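Local coordinates for protein ADP-ribosyltransferase (Staphylococcus aureus, PDB 1OJQ) that binds NAD+ and transfers its ADP-ribose moiety to a protein, probably a Rho-type GTPase as C3 exoenzymes do, at residues P151-L156 / K200-I205; N17-S22 / V76-V81; T7-A12 / Q140-A145. All coordinates share one frame; numbering follows the deposited sequence.

Overall arrangement
Contact 1 is the sheet contact of the three: two parallel strands in the five-stranded mixed sheet, held by a backbone ladder, isoleucine and leucine side chains, and one salt bridge. Its touching residues are buried or partly exposed but for one. Contacts 2 and 3, about 14 Å apart between centres, have a larger exposed share, contact 2 lying farthest from the centre of the chain. Both set helix 9-23 against a loop, one leading into strand 81-87, the other following strand 137-140; their direct touches are van der Waals, chiefly between apolar side chains, with a water bridge in contact 2. Val81 of contact 2 packs on Leu141 of contact 3, and Ser143 of contact 3 hydrogen-bonds Glu153 of contact 1.

Contact 1: residues P151-L156 / K200-I205; sequences PIELKL and KRKIII
Parallel strands 152-158 and 203-209, neighbours in the five-stranded mixed sheet of the ADP-ribosyltransferase fold, meet here, with Ile152 beside Ile203, Glu153 beside Ile204 and Leu154 beside Ile205. The backbone ladder starts at Pro151, whose O receives Ile203 N at 2.7 Å. Ile203 O then takes Glu153 N, Glu153 O takes Ile205 N, and Ile205 O takes Lys155 N at 2.8 Å. On the face carrying Ile152, Leu154, Ile203 and Ile205, methyl groups pack against each other: Ile205 reaches diagonally back with CD1 to Ile152 CG2 (3.8 Å), while its CG2 meets Leu154 CD1 at 3.9 Å. Tyr91 and Val191 also touch Ile205. The face carrying Glu153 and Ile204 mixes polar and apolar groups. Lys202 bends at chi3 (83°) to bring its ammonium group back over Glu153 in a salt bridge, NZ meeting OE2 at 2.9 Å from above the carboxylate plane, 53° out of it. Ser143 OG also hydrogen-bonds OE2, so two partners grip the same oxygen of the buried Glu153, and the lysine charge would probably stabilise the carboxylate. Glu153 stands with CG anti to its backbone N (chi1 179°) and runs alongside Ile204, with OE1 lying 3.6 Å from Ile204 CD1.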
loop_
_atom_site.group_PDB
_atom_site.type_symbol
_atom_site.label_atom_id
_atom_site.label_comp_id
_atom_site.label_asym_id
_atom_site.label_seq_id
_atom_site.Cartn_x
_atom_site.Cartn_y
_atom_site.Cartn_z
ATOM N N PRO A 151 8.319 7.293 9.268
ATOM C CA PRO A 151 8.192 6.699 10.611
ATOM C C PRO A 151 7.519 5.332 10.651
ATOM O O PRO A 151 7.828 4.516 11.508
ATOM C CB PRO A 151 7.280 7.683 11.356
ATOM C CG PRO A 151 7.447 8.971 10.618
ATOM C CD PRO A 151 7.573 8.556 9.171
ATOM N N ILE A 152 6.583 5.087 9.746
ATOM C CA ILE A 152 5.776 3.862 9.793
ATOM C C ILE A 152 5.991 3.032 8.533
ATOM O O ILE A 152 6.018 3.548 7.419
ATOM C CB ILE A 152 4.296 4.224 9.946
ATOM C CG1 ILE A 152 4.005 4.846 11.333
ATOM C CG2 ILE A 152 3.347 3.073 9.692
ATOM C CD1 ILE A 152 2.607 5.418 11.380
ATOM N N GLU A 153 6.135 1.735 8.730
ATOM C CA GLU A 153 6.127 0.784 7.616
ATOM C C GLU A 153 4.939 -0.157 7.767
ATOM O O GLU A 153 4.876 -0.933 8.738
ATOM C CB GLU A 153 7.415 -0.019 7.603
ATOM C CG GLU A 153 7.495 -1.060 6.489
ATOM C CD GLU A 153 8.709 -1.963 6.703
ATOM O OE1 GLU A 153 8.528 -3.013 7.350
ATOM O OE2 GLU A 153 9.818 -1.615 6.242
ATOM N N LEU A 154 3.999 -0.061 6.838
ATOM C CA LEU A 154 2.875 -0.992 6.743
ATOM C C LEU A 154 3.353 -2.176 5.904
ATOM O O LEU A 154 3.652 -2.009 4.720
ATOM C CB LEU A 154 1.660 -0.291 6.148
ATOM C CG LEU A 154 0.376 -1.088 6.002
ATOM C CD1 LEU A 154 -0.124 -1.677 7.317
ATOM C CD2 LEU A 154 -0.707 -0.194 5.377
ATOM N N LYS A 155 3.445 -3.332 6.544
ATOM C CA LYS A 155 3.972 -4.567 5.949
ATOM C C LYS A 155 2.819 -5.513 5.704
ATOM O O LYS A 155 2.193 -6.058 6.621
ATOM C CB LYS A 155 5.051 -5.096 6.893
ATOM C CG LYS A 155 5.550 -6.498 6.610
ATOM C CD LYS A 155 6.668 -6.904 7.568
ATOM C CE LYS A 155 7.106 -8.343 7.321
ATOM N NZ LYS A 155 8.096 -8.796 8.351
ATOM N N LEU A 156 2.477 -5.697 4.431
ATOM C CA LEU A 156 1.241 -6.374 4.065
ATOM C C LEU A 156 1.458 -7.719 3.389
ATOM O O LEU A 156 2.074 -7.760 2.322
ATOM C CB LEU A 156 0.432 -5.492 3.106
ATOM C CG LEU A 156 -0.004 -4.135 3.652
ATOM C CD1 LEU A 156 -0.772 -3.378 2.553
ATOM C CD2 LEU A 156 -0.837 -4.288 4.907
ATOM N N LYS A 200 14.417 0.967 16.785
ATOM C CA LYS A 200 13.326 1.651 17.449
ATOM C C LYS A 200 13.001 2.966 16.731
ATOM O O LYS A 200 12.274 3.815 17.251
ATOM C CB LYS A 200 13.627 1.910 18.924
ATOM C CG LYS A 200 13.666 0.637 19.768
ATOM C CD LYS A 200 13.957 0.995 21.224
ATOM N N ARG A 201 13.513 3.130 15.518
ATOM C CA ARG A 201 13.308 4.364 14.779
ATOM C C ARG A 201 12.276 4.187 13.686
ATOM O O ARG A 201 11.987 5.101 12.906
ATOM C CB ARG A 201 14.636 4.849 14.186
ATOM C CG ARG A 201 15.699 5.161 15.226
ATOM C CD ARG A 201 16.772 6.085 14.643
ATOM N NE ARG A 201 17.485 6.745 15.744
ATOM C CZ ARG A 201 18.412 6.111 16.458
ATOM N NH1 ARG A 201 18.726 4.850 16.182
ATOM N NH2 ARG A 201 19.022 6.754 17.446
ATOM N N LYS A 202 11.699 2.986 13.646
ATOM C CA LYS A 202 10.641 2.743 12.676
ATOM C C LYS A 202 9.517 1.966 13.360
ATOM O O LYS A 202 9.777 1.075 14.172
ATOM C CB LYS A 202 11.195 1.983 11.471
ATOM C CG LYS A 202 10.297 1.988 10.247
ATOM C CD LYS A 202 11.067 1.522 9.019
ATOM C CE LYS A 202 11.125 0.006 8.939
ATOM N NZ LYS A 202 11.956 -0.474 7.789
ATOM N N ILE A 203 8.268 2.309 13.058
ATOM C CA ILE A 203 7.152 1.539 13.594
ATOM C C ILE A 203 6.625 0.594 12.517
ATOM O O ILE A 203 6.192 1.036 11.453
ATOM C CB ILE A 203 6.048 2.476 14.113
ATOM C CG1 ILE A 203 6.572 3.445 15.181
ATOM C CG2 ILE A 203 4.847 1.699 14.644
ATOM C CD1 ILE A 203 5.652 4.627 15.435
ATOM N N ILE A 204 6.638 -0.718 12.782
ATOM C CA ILE A 204 6.187 -1.657 11.755
ATOM C C ILE A 204 4.824 -2.245 12.110
ATOM O O ILE A 204 4.620 -2.881 13.154
ATOM C CB ILE A 204 7.241 -2.761 11.554
ATOM C CG1 ILE A 204 8.641 -2.212 11.211
ATOM C CG2 ILE A 204 6.786 -3.768 10.499
ATOM C CD1 ILE A 204 9.629 -3.281 10.807
ATOM N N ILE A 205 3.846 -2.012 11.236
ATOM C CA ILE A 205 2.508 -2.567 11.356
ATOM C C ILE A 205 2.407 -3.735 10.378
ATOM O O ILE A 205 2.474 -3.502 9.167
ATOM C CB ILE A 205 1.405 -1.533 11.046
ATOM C CG1 ILE A 205 1.534 -0.258 11.885
ATOM C CG2 ILE A 205 0.018 -2.168 11.170
ATOM C CD1 ILE A 205 0.709 0.920 11.428
#

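Contact 2: residues N17-S22 / V76-V81; sequences NSLIKS and VTPDSV
Leu19, on helix 9-23, presses against Pro78 in the loop between helix 59-73 and strand 81-87, a helix-to-loop contact at the edge of the ADP-ribosyltransferase fold. The tight part is Leu19 on Pro78, closest at CD1 to CD: these lie 3.3 Å apart, closer than usual van der Waals contact, and the two side chains cross at about a right angle. With CG anti to its carbonyl carbon (chi1 -82°), Leu19 extends its branched end to the loop; CG comes 3.8 Å from Val76 O, and CD2 lies 4.3 Å from Thr77 CA. Trp15, one turn before Leu19 on helix 9-23, also touches Pro78, while the Thr77 side chain points away from the helix and its OG1 hydrogen-bonds Pro159 O. The packing is looser toward solvent. There the exposed Ser18 brings OG no nearer than 4.2 Å to Pro78 CG, that hydroxyl being hydrogen-bonded to Trp15 O. Ser22, one helical turn beyond Ser18, does not touch residues 76-81 directly, and a water spans the gap to Val76. Ser22 OG donates to Leu19 O within the helix at 2.8 Å and accepts from this water, which in turn accepts from Val76 N at 3.0 Å.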
loop_
_atom_site.group_PDB
_atom_site.type_symbol
_atom_site.label_atom_id
_atom_site.label_comp_id
_atom_site.label_asym_id
_atom_site.label_seq_id
_atom_site.Cartn_x
_atom_site.Cartn_y
_atom_site.Cartn_z
ATOM N N ASN A 17 8.192 -8.362 -13.138
ATOM C CA ASN A 17 8.020 -8.454 -14.590
ATOM C C ASN A 17 7.180 -9.664 -14.984
ATOM O O ASN A 17 6.556 -9.683 -16.056
ATOM C CB ASN A 17 9.395 -8.541 -15.257
ATOM C CG ASN A 17 10.087 -7.200 -15.364
ATOM O OD1 ASN A 17 11.297 -7.101 -15.581
ATOM N ND2 ASN A 17 9.307 -6.136 -15.209
ATOM N N SER A 18 7.171 -10.686 -14.125
ATOM C CA SER A 18 6.358 -11.871 -14.460
ATOM C C SER A 18 4.886 -11.512 -14.336
ATOM O O SER A 18 4.056 -12.028 -15.088
ATOM C CB SER A 18 6.728 -13.095 -13.616
ATOM O OG SER A 18 6.197 -13.004 -12.295
ATOM N N LEU A 19 4.545 -10.608 -13.404
ATOM C CA LEU A 19 3.138 -10.190 -13.392
ATOM C C LEU A 19 2.820 -9.366 -14.633
ATOM O O LEU A 19 1.735 -9.490 -15.217
ATOM C CB LEU A 19 2.794 -9.363 -12.146
ATOM C CG LEU A 19 2.494 -10.170 -10.876
ATOM C CD1 LEU A 19 3.791 -10.806 -10.409
ATOM C CD2 LEU A 19 1.868 -9.290 -9.804
ATOM N N ILE A 20 3.768 -8.514 -15.029
ATOM C CA ILE A 20 3.467 -7.637 -16.168
ATOM C C ILE A 20 3.256 -8.498 -17.407
ATOM O O ILE A 20 2.316 -8.297 -18.169
ATOM C CB ILE A 20 4.578 -6.602 -16.391
ATOM C CG1 ILE A 20 4.610 -5.538 -15.283
ATOM C CG2 ILE A 20 4.464 -6.013 -17.788
ATOM C CD1 ILE A 20 5.783 -4.575 -15.355
ATOM N N LYS A 21 4.150 -9.471 -17.576
ATOM C CA LYS A 21 4.032 -10.388 -18.705
ATOM C C LYS A 21 2.651 -11.013 -18.747
ATOM O O LYS A 21 2.014 -11.094 -19.810
ATOM C CB LYS A 21 5.100 -11.481 -18.600
ATOM C CG LYS A 21 5.044 -12.444 -19.778
ATOM C CD LYS A 21 6.317 -13.276 -19.870
ATOM C CE LYS A 21 6.238 -14.245 -21.045
ATOM N NZ LYS A 21 7.403 -15.174 -21.089
ATOM N N SER A 22 2.159 -11.451 -17.589
ATOM C CA SER A 22 0.881 -12.157 -17.593
ATOM C C SER A 22 -0.275 -11.229 -17.924
ATOM O O SER A 22 -1.317 -11.655 -18.436
ATOM C CB SER A 22 0.658 -12.858 -16.249
ATOM O OG SER A 22 0.359 -11.891 -15.257
ATOM N N VAL A 76 -2.634 -11.425 -11.270
ATOM C CA VAL A 76 -2.724 -11.847 -9.875
ATOM C C VAL A 76 -1.343 -12.228 -9.388
ATOM O O VAL A 76 -0.419 -12.543 -10.141
ATOM C CB VAL A 76 -3.696 -13.022 -9.663
ATOM C CG1 VAL A 76 -5.102 -12.599 -10.069
ATOM C CG2 VAL A 76 -3.245 -14.267 -10.418
ATOM N N THR A 77 -1.158 -12.197 -8.069
ATOM C CA THR A 77 0.155 -12.586 -7.563
ATOM C C THR A 77 0.447 -14.067 -7.792
ATOM O O THR A 77 -0.377 -14.912 -7.446
ATOM C CB THR A 77 0.258 -12.294 -6.046
ATOM O OG1 THR A 77 -0.835 -12.958 -5.395
ATOM C CG2 THR A 77 0.117 -10.801 -5.765
ATOM N N PRO A 78 1.590 -14.391 -8.373
ATOM C CA PRO A 78 1.924 -15.810 -8.588
ATOM C C PRO A 78 2.426 -16.497 -7.330
ATOM O O PRO A 78 2.563 -17.723 -7.301
ATOM C CB PRO A 78 3.056 -15.706 -9.622
ATOM C CG PRO A 78 3.771 -14.445 -9.216
ATOM C CD PRO A 78 2.644 -13.495 -8.889
ATOM N N ASP A 79 2.722 -15.749 -6.275
ATOM C CA ASP A 79 3.092 -16.273 -4.961
ATOM C C ASP A 79 2.450 -15.401 -3.873
ATOM O O ASP A 79 2.181 -14.235 -4.139
ATOM C CB ASP A 79 4.591 -16.268 -4.692
ATOM C CG ASP A 79 5.417 -16.971 -5.756
ATOM O OD1 ASP A 79 5.969 -16.320 -6.666
ATOM O OD2 ASP A 79 5.495 -18.214 -5.674
ATOM N N SER A 80 2.274 -15.964 -2.684
ATOM C CA SER A 80 2.009 -15.101 -1.527
ATOM C C SER A 80 3.207 -14.170 -1.401
ATOM O O SER A 80 4.345 -14.615 -1.619
ATOM C CB SER A 80 1.795 -15.969 -0.298
ATOM O OG SER A 80 1.904 -15.240 0.907
ATOM N N VAL A 81 3.024 -12.889 -1.088
ATOM C CA VAL A 81 4.193 -11.999 -1.052
ATOM C C VAL A 81 3.973 -10.847 -0.080
ATOM O O VAL A 81 2.809 -10.455 0.076
ATOM C CB VAL A 81 4.476 -11.419 -2.463
ATOM C CG1 VAL A 81 3.248 -10.697 -3.015
ATOM C CG2 VAL A 81 5.674 -10.479 -2.474
HETATM O O HOH W 1 -1.448 -13.047 -13.443
#

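Contact 3: residues T7-A12 / Q140-A145; sequences TDLVEA and QLVSGA
The start of helix 9-23, with Asp8 at the N-cap position, lies against the type II beta turn Val142-Ala145, with the CA atoms of Thr7 and Val142 5.6 Å apart and those of Ala12 and Leu141 6.4 Å apart. Gly144 takes the positive phi (78°) of that turn, which Ala145 N closes by bonding to Val142 O. Val142 has the largest share of the contact on the turn side. Its CG2, anti to the carbonyl carbon, rests 3.7 Å from Ala12 CB, while CG1 faces Thr7 O. Leu9 crosses Val142 at about a right angle and touches the first and last residues of the turn with one methyl, CD2, which meets Val142 CG2 at 4.1 Å and Ala145 CB at 4.2 Å. The segment 140-145 begins with Gln140, an NAD+-binding residue, so the helix start packs on the loop that follows part of the nucleotide site. Gln179 packs on Ala12 too, and Val81 and Val83 of strand 81-87 cover Leu141. Leu141, in the more buried part, reaches Ala12 from another direction, with CD1 3.8 Å from Ala12 CB and 3.6 Å from Ala12 O.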
loop_
_atom_site.group_PDB
_atom_site.type_symbol
_atom_site.label_atom_id
_atom_site.label_comp_id
_atom_site.label_asym_id
_atom_site.label_seq_id
_atom_site.Cartn_x
_atom_site.Cartn_y
_atom_site.Cartn_z
ATOM N N THR A 7 14.375 -8.081 -0.771
ATOM C CA THR A 7 15.282 -7.011 -0.376
ATOM C C THR A 7 16.214 -6.611 -1.525
ATOM O O THR A 7 16.845 -5.550 -1.488
ATOM C CB THR A 7 16.151 -7.383 0.840
ATOM O OG1 THR A 7 16.914 -8.566 0.551
ATOM C CG2 THR A 7 15.265 -7.686 2.035
ATOM N N ASP A 8 16.297 -7.460 -2.524
ATOM C CA ASP A 8 17.180 -7.255 -3.679
ATOM C C ASP A 8 16.393 -6.680 -4.857
ATOM O O ASP A 8 15.469 -7.375 -5.317
ATOM C CB ASP A 8 17.798 -8.581 -4.094
ATOM C CG ASP A 8 18.723 -8.412 -5.290
ATOM O OD1 ASP A 8 19.917 -8.124 -5.057
ATOM O OD2 ASP A 8 18.242 -8.568 -6.430
ATOM N N LEU A 9 16.750 -5.478 -5.289
ATOM C CA LEU A 9 16.054 -4.810 -6.383
ATOM C C LEU A 9 15.980 -5.658 -7.642
ATOM O O LEU A 9 14.963 -5.679 -8.345
ATOM C CB LEU A 9 16.776 -3.490 -6.679
ATOM C CG LEU A 9 16.583 -2.401 -5.615
ATOM C CD1 LEU A 9 17.444 -1.189 -5.960
ATOM C CD2 LEU A 9 15.113 -2.034 -5.482
ATOM N N VAL A 10 17.062 -6.366 -7.943
ATOM C CA VAL A 10 17.098 -7.166 -9.167
ATOM C C VAL A 10 16.114 -8.318 -9.091
ATOM O O VAL A 10 15.393 -8.589 -10.062
ATOM C CB VAL A 10 18.529 -7.670 -9.428
ATOM C CG1 VAL A 10 18.540 -8.716 -10.531
ATOM C CG2 VAL A 10 19.433 -6.501 -9.784
ATOM N N GLU A 11 16.022 -8.990 -7.933
ATOM C CA GLU A 11 15.040 -10.061 -7.823
ATOM C C GLU A 11 13.608 -9.570 -7.768
ATOM O O GLU A 11 12.702 -10.227 -8.301
ATOM C CB GLU A 11 15.295 -10.930 -6.565
ATOM C CG GLU A 11 16.626 -11.672 -6.606
ATOM C CD GLU A 11 16.653 -12.820 -7.596
ATOM O OE1 GLU A 11 17.756 -13.387 -7.819
ATOM O OE2 GLU A 11 15.627 -13.208 -8.173
ATOM N N ALA A 12 13.346 -8.442 -7.115
ATOM C CA ALA A 12 11.979 -7.915 -7.147
ATOM C C ALA A 12 11.544 -7.587 -8.576
ATOM O O ALA A 12 10.419 -7.892 -8.958
ATOM C CB ALA A 12 11.869 -6.695 -6.242
ATOM N N GLN A 140 4.954 -1.237 -2.231
ATOM C CA GLN A 140 6.182 -1.578 -2.945
ATOM C C GLN A 140 6.732 -2.923 -2.482
ATOM O O GLN A 140 6.589 -3.355 -1.331
ATOM C CB GLN A 140 7.235 -0.477 -2.830
ATOM C CG GLN A 140 7.694 -0.023 -1.478
ATOM C CD GLN A 140 8.562 1.225 -1.474
ATOM O OE1 GLN A 140 9.137 1.658 -2.479
ATOM N NE2 GLN A 140 8.692 1.838 -0.300
ATOM N N LEU A 141 7.405 -3.593 -3.425
ATOM C CA LEU A 141 8.012 -4.885 -3.084
ATOM C C LEU A 141 9.251 -4.757 -2.216
ATOM O O LEU A 141 9.556 -5.640 -1.411
ATOM C CB LEU A 141 8.448 -5.657 -4.339
ATOM C CG LEU A 141 7.397 -6.437 -5.113
ATOM C CD1 LEU A 141 8.038 -7.007 -6.386
ATOM C CD2 LEU A 141 6.751 -7.535 -4.273
ATOM N N VAL A 142 10.004 -3.678 -2.388
ATOM C CA VAL A 142 11.212 -3.412 -1.596
ATOM C C VAL A 142 10.982 -2.165 -0.750
ATOM O O VAL A 142 10.782 -1.061 -1.267
ATOM C CB VAL A 142 12.455 -3.232 -2.473
ATOM C CG1 VAL A 142 13.706 -2.978 -1.639
ATOM C CG2 VAL A 142 12.651 -4.471 -3.349
ATOM N N SER A 143 10.982 -2.356 0.569
ATOM C CA SER A 143 10.605 -1.250 1.441
ATOM C C SER A 143 11.574 -0.087 1.259
ATOM O O SER A 143 12.784 -0.315 1.362
ATOM C CB SER A 143 10.602 -1.700 2.906
ATOM O OG SER A 143 10.255 -0.590 3.727
ATOM N N GLY A 144 11.092 1.114 0.995
ATOM C CA GLY A 144 11.895 2.315 0.856
ATOM C C GLY A 144 12.625 2.488 -0.454
ATOM O O GLY A 144 13.476 3.367 -0.653
ATOM N N ALA A 145 12.322 1.642 -1.435
ATOM C CA ALA A 145 12.967 1.774 -2.735
ATOM C C ALA A 145 12.659 3.139 -3.343
ATOM O O ALA A 145 11.496 3.474 -3.556
ATOM C CB ALA A 145 12.506 0.660 -3.666
#